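Side-chain contacts in calreticulin, putative,Calreticulin, putative (Trypanosoma cruzi, PDB 5HCF), which probably acts as a lectin-like chaperone of the endoplasmic reticulum, its globular domain of legume-lectin fold binding carbohydrate and peptide: residues P92-P96 against E97-G101; D198-L201 against H202-P205. One frame throughout, in Å; residues are numbered along the deposited sequence. Where two conformers were deposited one is given.

Contact 1: P92-P96 against E97-G101; sequences PSMDP and EKFHG
Asp95, Pro96, Glu97 and Lys98 form a type I beta turn in the loop that joins strands 83-91 and 107-114, and the Asp95 side chain adds an Asx turn over its start. Lys98 N donates to Asp95 O at 3.0 Å. Glu97 N is taken by the carboxylate: Asp95 OD1 accepts it at 3.0 Å with an N-H...O angle of 156°, from above the carboxylate plane. Asp95 is placed for this by a chi1 of -174°, which swings CG away from its own N and forward along the chain. Pro96, with no N-H of its own, suits the second position of the turn. A weak bond from Phe99 N to Pro96 O, at 3.3 Å, closes a second, overlapping turn one residue further on. Ser17 OG, just after strand 15-16, lies within bonding distance of the carbonyls of Glu97 and Phe99, which would share its proton, while the buried Phe99 side chain touches strands 50-62 and 208-217. Met94 and Phe99 flank the turn in a Met-aromatic contact; the exact position of the methionine end is uncertain, but as modelled Met94 SD approaches the ring obliquely, 4.5 Å from the Phe99 ring centroid.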
ATOM      1  N   PRO A  92      -4.685  13.355  -0.723  1.00 39.96           N
ATOM      2  CA  PRO A  92      -4.603  14.813  -0.593  1.00 40.92           C
ATOM      3  C   PRO A  92      -5.574  15.296   0.482  1.00 43.24           C
ATOM      4  O   PRO A  92      -6.269  14.461   1.063  1.00 43.36           O
ATOM      5  CB  PRO A  92      -5.001  15.315  -1.982  1.00 39.33           C
ATOM      6  CG  PRO A  92      -5.879  14.250  -2.522  1.00 39.42           C
ATOM      7  CD  PRO A  92      -5.340  12.950  -1.980  1.00 39.12           C
ATOM      8  N   SER A  93      -5.606  16.601   0.746  1.00 44.34           N
ATOM      9  CA  SER A  93      -6.405  17.165   1.835  1.00 45.20           C
ATOM     10  C   SER A  93      -7.786  16.533   1.981  1.00 46.28           C
ATOM     11  O   SER A  93      -8.590  16.546   1.049  1.00 46.26           O
ATOM     12  CB  SER A  93      -6.561  18.671   1.646  1.00 45.94           C
ATOM     13  OG  SER A  93      -7.201  19.241   2.772  1.00 44.63           O
ATOM     14  N   MET A  94      -8.048  15.976   3.160  1.00 48.13           N
ATOM     15  CA  MET A  94      -9.341  15.366   3.453  1.00 50.64           C
ATOM     16  C   MET A  94      -9.704  15.483   4.931  1.00 49.69           C
ATOM     17  O   MET A  94      -8.851  15.772   5.763  1.00 50.42           O
ATOM     18  CB  MET A  94      -9.331  13.898   3.045  1.00 51.29           C
ATOM     19  CG  MET A  94      -8.316  13.084   3.815  1.00 52.82           C
ATOM     20  SD  MET A  94      -8.681  11.326   3.771  1.00 55.74           S
ATOM     21  CE  MET A  94     -10.110  11.277   4.837  1.00 57.31           C
ATOM     22  N   ASP A  95     -10.967  15.222   5.253  1.00 48.94           N
ATOM     23  CA  ASP A  95     -11.416  15.165   6.639  1.00 50.98           C
ATOM     24  C   ASP A  95     -11.422  13.717   7.110  1.00 50.22           C
ATOM     25  O   ASP A  95     -12.254  12.927   6.667  1.00 52.60           O
ATOM     26  CB  ASP A  95     -12.816  15.778   6.777  1.00 55.16           C
ATOM     27  CG  ASP A  95     -13.288  15.880   8.225  1.00 57.73           C
ATOM     28  OD1 ASP A  95     -12.746  15.173   9.104  1.00 56.27           O
ATOM     29  OD2 ASP A  95     -14.227  16.667   8.482  1.00 60.76           O
ATOM     30  N   PRO A  96     -10.502  13.370   8.022  1.00 47.52           N
ATOM     31  CA  PRO A  96     -10.357  12.000   8.533  1.00 46.43           C
ATOM     32  C   PRO A  96     -11.640  11.382   9.102  1.00 47.53           C
ATOM     33  O   PRO A  96     -11.797  10.160   9.027  1.00 47.00           O
ATOM     34  CB  PRO A  96      -9.306  12.154   9.639  1.00 45.87           C
ATOM     35  CG  PRO A  96      -8.521  13.357   9.246  1.00 45.58           C
ATOM     36  CD  PRO A  96      -9.506  14.288   8.601  1.00 47.21           C
ATOM     37  N   GLU A  97     -12.543  12.200   9.641  1.00 49.31           N
ATOM     38  CA  GLU A  97     -13.771  11.691  10.253  1.00 51.50           C
ATOM     39  C   GLU A  97     -14.840  11.305   9.226  1.00 52.04           C
ATOM     40  O   GLU A  97     -15.765  10.552   9.544  1.00 51.96           O
ATOM     41  CB  GLU A  97     -14.335  12.706  11.250  1.00 53.35           C
ATOM     42  CG  GLU A  97     -13.470  12.869  12.489  1.00 53.77           C
ATOM     43  CD  GLU A  97     -14.135  13.698  13.567  1.00 57.83           C
ATOM     44  OE1 GLU A  97     -15.264  14.186  13.340  1.00 61.18           O
ATOM     45  OE2 GLU A  97     -13.525  13.857  14.646  1.00 57.62           O
ATOM     46  N   LYS A  98     -14.716  11.819   8.005  1.00 51.30           N
ATOM     47  CA  LYS A  98     -15.625  11.423   6.933  1.00 51.68           C
ATOM     48  C   LYS A  98     -14.880  10.574   5.918  1.00 48.65           C
ATOM     49  O   LYS A  98     -15.319  10.420   4.780  1.00 49.57           O
ATOM     50  CB  LYS A  98     -16.256  12.624   6.238  1.00 55.64           C
ATOM     51  CG  LYS A  98     -17.070  13.533   7.133  1.00 60.71           C
ATOM     52  CD  LYS A  98     -17.488  14.759   6.344  1.00 65.16           C
ATOM     53  CE  LYS A  98     -18.251  15.755   7.201  1.00 70.12           C
ATOM     54  NZ  LYS A  98     -18.860  16.816   6.335  1.00 72.76           N
ATOM     55  N   PHE A  99     -13.749  10.022   6.344  1.00 45.49           N
ATOM     56  CA  PHE A  99     -12.929   9.191   5.482  1.00 43.05           C
ATOM     57  C   PHE A  99     -13.626   7.869   5.193  1.00 41.24           C
ATOM     58  O   PHE A  99     -14.009   7.142   6.106  1.00 39.01           O
ATOM     59  CB  PHE A  99     -11.572   8.940   6.136  1.00 44.02           C
ATOM     60  CG  PHE A  99     -10.692   7.992   5.372  1.00 44.27           C
ATOM     61  CD1 PHE A  99     -10.551   8.102   3.997  1.00 44.36           C
ATOM     62  CD2 PHE A  99     -10.001   6.989   6.036  1.00 42.69           C
ATOM     63  CE1 PHE A  99      -9.739   7.227   3.301  1.00 42.34           C
ATOM     64  CE2 PHE A  99      -9.188   6.114   5.346  1.00 40.98           C
ATOM     65  CZ  PHE A  99      -9.054   6.233   3.977  1.00 40.42           C
ATOM     66  N   HIS A 100     -13.790   7.560   3.914  1.00 43.06           N
ATOM     67  CA  HIS A 100     -14.407   6.300   3.520  1.00 46.08           C
ATOM     68  C   HIS A 100     -13.983   5.922   2.108  1.00 47.14           C
ATOM     69  O   HIS A 100     -13.174   6.618   1.483  1.00 46.47           O
ATOM     70  CB  HIS A 100     -15.933   6.386   3.621  1.00 49.68           C
ATOM     71  CG  HIS A 100     -16.550   7.358   2.665  1.00 53.71           C
ATOM     72  ND1 HIS A 100     -16.343   8.719   2.746  1.00 55.14           N
ATOM     73  CD2 HIS A 100     -17.370   7.166   1.603  1.00 55.31           C
ATOM     74  CE1 HIS A 100     -17.005   9.322   1.775  1.00 56.72           C
ATOM     75  NE2 HIS A 100     -17.637   8.402   1.067  1.00 57.18           N
ATOM     76  N   GLY A 101     -14.528   4.814   1.615  1.00 47.06           N
ATOM     77  CA  GLY A 101     -14.172   4.281   0.312  1.00 45.18           C
ATOM     78  C   GLY A 101     -14.208   5.270  -0.838  1.00 46.96           C
ATOM     79  O   GLY A 101     -13.496   5.096  -1.824  1.00 48.76           O
TER

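Contact 2: D198-L201 against H202-P205; sequences DSEL and HKVP
Glu200 and Lys203 run side by side in the same direction, yet the acid meets the aliphatic part of the lysine and not its charge. Glu200 OE1 lies 3.3 Å from Lys203 CE, whereas Glu200 OE1 and Lys203 NZ stand 4.3 Å apart, beyond a salt bridge. The lysine chain explains this: extended as far as CD, it then bends twice, with chi3 at 76° and chi4 at 86°, and NZ turns toward the backbone ahead, where it makes a weak hydrogen bond of 3.4 Å from Lys203 NZ to Val204 O. The opposite charges would still be expected to attract at this separation. Closer to the chain the two side chains pack through their first methylenes, with Glu200 CB 4.0 Å from Lys203 CB. Beneath them the backbone is joined by a bond of 3.1 Å from Lys203 N to Glu200 O, with an N-H...O angle of 141°. Two residues before Glu200, Asp198 OD1 accepts Glu200 N at 2.7 Å, from above the carboxylate plane, and Asp198 OD2 is held by Tyr126 OH; the two bonds would limit the rotation of the carboxylate. Leu201 points the other way, its side chain reaching Leu172 and Glu173 of helix 172-175. Asn156 OD1 accepts His202 N, and Asn64 bridges His202 O and Val204 N through its amide. The segment is thus an Asx turn at Asp198 followed by a type I-like beta turn from Glu200 to Lys203, two tight turns in succession that shape the irregular loop leading into strand 208-217 of the lectin sandwich.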
ATOM      1  N   ASP A 198       2.502  13.805 -21.382  1.00 41.22           N
ATOM      2  CA  ASP A 198       2.565  14.227 -19.992  1.00 40.22           C
ATOM      3  C   ASP A 198       3.857  13.745 -19.339  1.00 38.90           C
ATOM      4  O   ASP A 198       4.043  12.555 -19.099  1.00 38.37           O
ATOM      5  CB  ASP A 198       1.356  13.724 -19.211  1.00 39.70           C
ATOM      6  CG  ASP A 198       1.225  14.395 -17.853  1.00 40.38           C
ATOM      7  OD1 ASP A 198       2.182  15.081 -17.429  1.00 39.55           O
ATOM      8  OD2 ASP A 198       0.164  14.244 -17.212  1.00 40.67           O
ATOM      9  N   SER A 199       4.748  14.681 -19.044  1.00 38.83           N
ATOM     10  CA  SER A 199       6.006  14.344 -18.401  1.00 38.31           C
ATOM     11  C   SER A 199       5.846  14.271 -16.887  1.00 38.97           C
ATOM     12  O   SER A 199       6.792  13.934 -16.178  1.00 40.14           O
ATOM     13  CB  SER A 199       7.080  15.368 -18.761  1.00 38.62           C
ATOM     14  OG  SER A 199       6.740  16.650 -18.261  1.00 38.69           O
ATOM     15  N   GLU A 200       4.646  14.573 -16.397  1.00 39.25           N
ATOM     16  CA  GLU A 200       4.389  14.597 -14.959  1.00 39.26           C
ATOM     17  C   GLU A 200       3.349  13.567 -14.519  1.00 38.82           C
ATOM     18  O   GLU A 200       2.599  13.805 -13.574  1.00 39.99           O
ATOM     19  CB  GLU A 200       3.937  15.998 -14.517  1.00 40.34           C
ATOM     20  CG  GLU A 200       4.936  17.110 -14.806  1.00 42.52           C
ATOM     21  CD  GLU A 200       4.499  18.458 -14.247  1.00 44.74           C
ATOM     22  OE1 GLU A 200       3.281  18.750 -14.270  1.00 46.62           O
ATOM     23  OE2 GLU A 200       5.375  19.221 -13.781  1.00 43.12           O
ATOM     24  N   LEU A 201       3.305  12.428 -15.203  1.00 37.60           N
ATOM     25  CA  LEU A 201       2.461  11.319 -14.774  1.00 33.52           C
ATOM     26  C   LEU A 201       2.780  10.929 -13.340  1.00 31.95           C
ATOM     27  O   LEU A 201       1.885  10.701 -12.527  1.00 28.37           O
ATOM     28  CB  LEU A 201       2.643  10.110 -15.693  1.00 32.29           C
ATOM     29  CG  LEU A 201       2.153  10.243 -17.135  1.00 35.05           C
ATOM     30  CD1 LEU A 201       2.472   8.979 -17.916  1.00 34.53           C
ATOM     31  CD2 LEU A 201       0.656  10.553 -17.177  1.00 35.14           C
ATOM     32  N   HIS A 202       4.071  10.848 -13.042  0.88 34.36           N
ATOM     33  CA  HIS A 202       4.547  10.445 -11.720  0.88 35.86           C
ATOM     34  C   HIS A 202       4.137  11.412 -10.614  0.88 38.31           C
ATOM     35  O   HIS A 202       3.998  11.017  -9.459  0.88 38.17           O
ATOM     36  CB  HIS A 202       6.070  10.323 -11.732  0.88 36.27           C
ATOM     37  CG  HIS A 202       6.774  11.634 -11.583  0.88 37.93           C
ATOM     38  ND1 HIS A 202       7.129  12.154 -10.357  0.88 38.27           N
ATOM     39  CD2 HIS A 202       7.166  12.547 -12.504  0.88 38.80           C
ATOM     40  CE1 HIS A 202       7.723  13.320 -10.529  0.88 39.17           C
ATOM     41  NE2 HIS A 202       7.758  13.581 -11.823  0.88 39.93           N
ATOM     42  N   LYS A 203       3.943  12.677 -10.977  1.00 40.72           N
ATOM     43  CA  LYS A 203       3.726  13.733  -9.993  1.00 41.03           C
ATOM     44  C   LYS A 203       2.334  13.744  -9.389  1.00 38.20           C
ATOM     45  O   LYS A 203       1.332  13.593 -10.083  1.00 35.94           O
ATOM     46  CB  LYS A 203       4.021  15.091 -10.635  1.00 43.97           C
ATOM     47  CG  LYS A 203       4.099  16.258  -9.671  1.00 45.43           C
ATOM     48  CD  LYS A 203       4.212  17.560 -10.454  1.00 46.53           C
ATOM     49  CE  LYS A 203       2.862  17.963 -11.050  1.00 46.90           C
ATOM     50  NZ  LYS A 203       1.968  18.744 -10.157  1.00 47.06           N
ATOM     51  N   VAL A 204       2.286  13.928  -8.077  1.00 39.29           N
ATOM     52  CA  VAL A 204       1.022  14.082  -7.385  1.00 41.60           C
ATOM     53  C   VAL A 204       0.360  15.375  -7.837  1.00 46.06           C
ATOM     54  O   VAL A 204       1.009  16.420  -7.886  1.00 47.83           O
ATOM     55  CB  VAL A 204       1.215  14.088  -5.854  1.00 41.19           C
ATOM     56  CG1 VAL A 204       1.759  12.744  -5.383  1.00 42.52           C
ATOM     57  CG2 VAL A 204       2.139  15.222  -5.434  1.00 38.73           C
ATOM     58  N   PRO A 205      -0.932  15.305  -8.194  1.00 47.92           N
ATOM     59  CA  PRO A 205      -1.645  16.497  -8.666  1.00 50.15           C
ATOM     60  C   PRO A 205      -1.725  17.550  -7.567  1.00 53.23           C
ATOM     61  O   PRO A 205      -1.395  18.712  -7.799  1.00 55.75           O
ATOM     62  CB  PRO A 205      -3.032  15.964  -9.032  1.00 49.02           C
ATOM     63  CG  PRO A 205      -3.192  14.729  -8.231  1.00 48.35           C
ATOM     64  CD  PRO A 205      -1.818  14.137  -8.071  1.00 47.21           C
TER

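Overall arrangement
Contact 1 and contact 2 are both local turns in loops at the same end of the seven-stranded sheet: contact 1 follows strand 83-91, and contact 2 precedes its antiparallel neighbour 208-217. Their centres lie 23 Å apart, and the nearest atoms, about 6 Å apart, do not touch. The link between them is indirect. Met94 and Pro96 of contact 1 rest on His210 of strand 208-217, the strand that contact 2 leads into, while Val204 and Pro205 of contact 2 touch Trp106, just before strand 107-114, which ends the loop of contact 1. In contact 1 Asx turn and beta turn both start at one aspartate; in contact 2 the beta turn starts where the Asx turn ends.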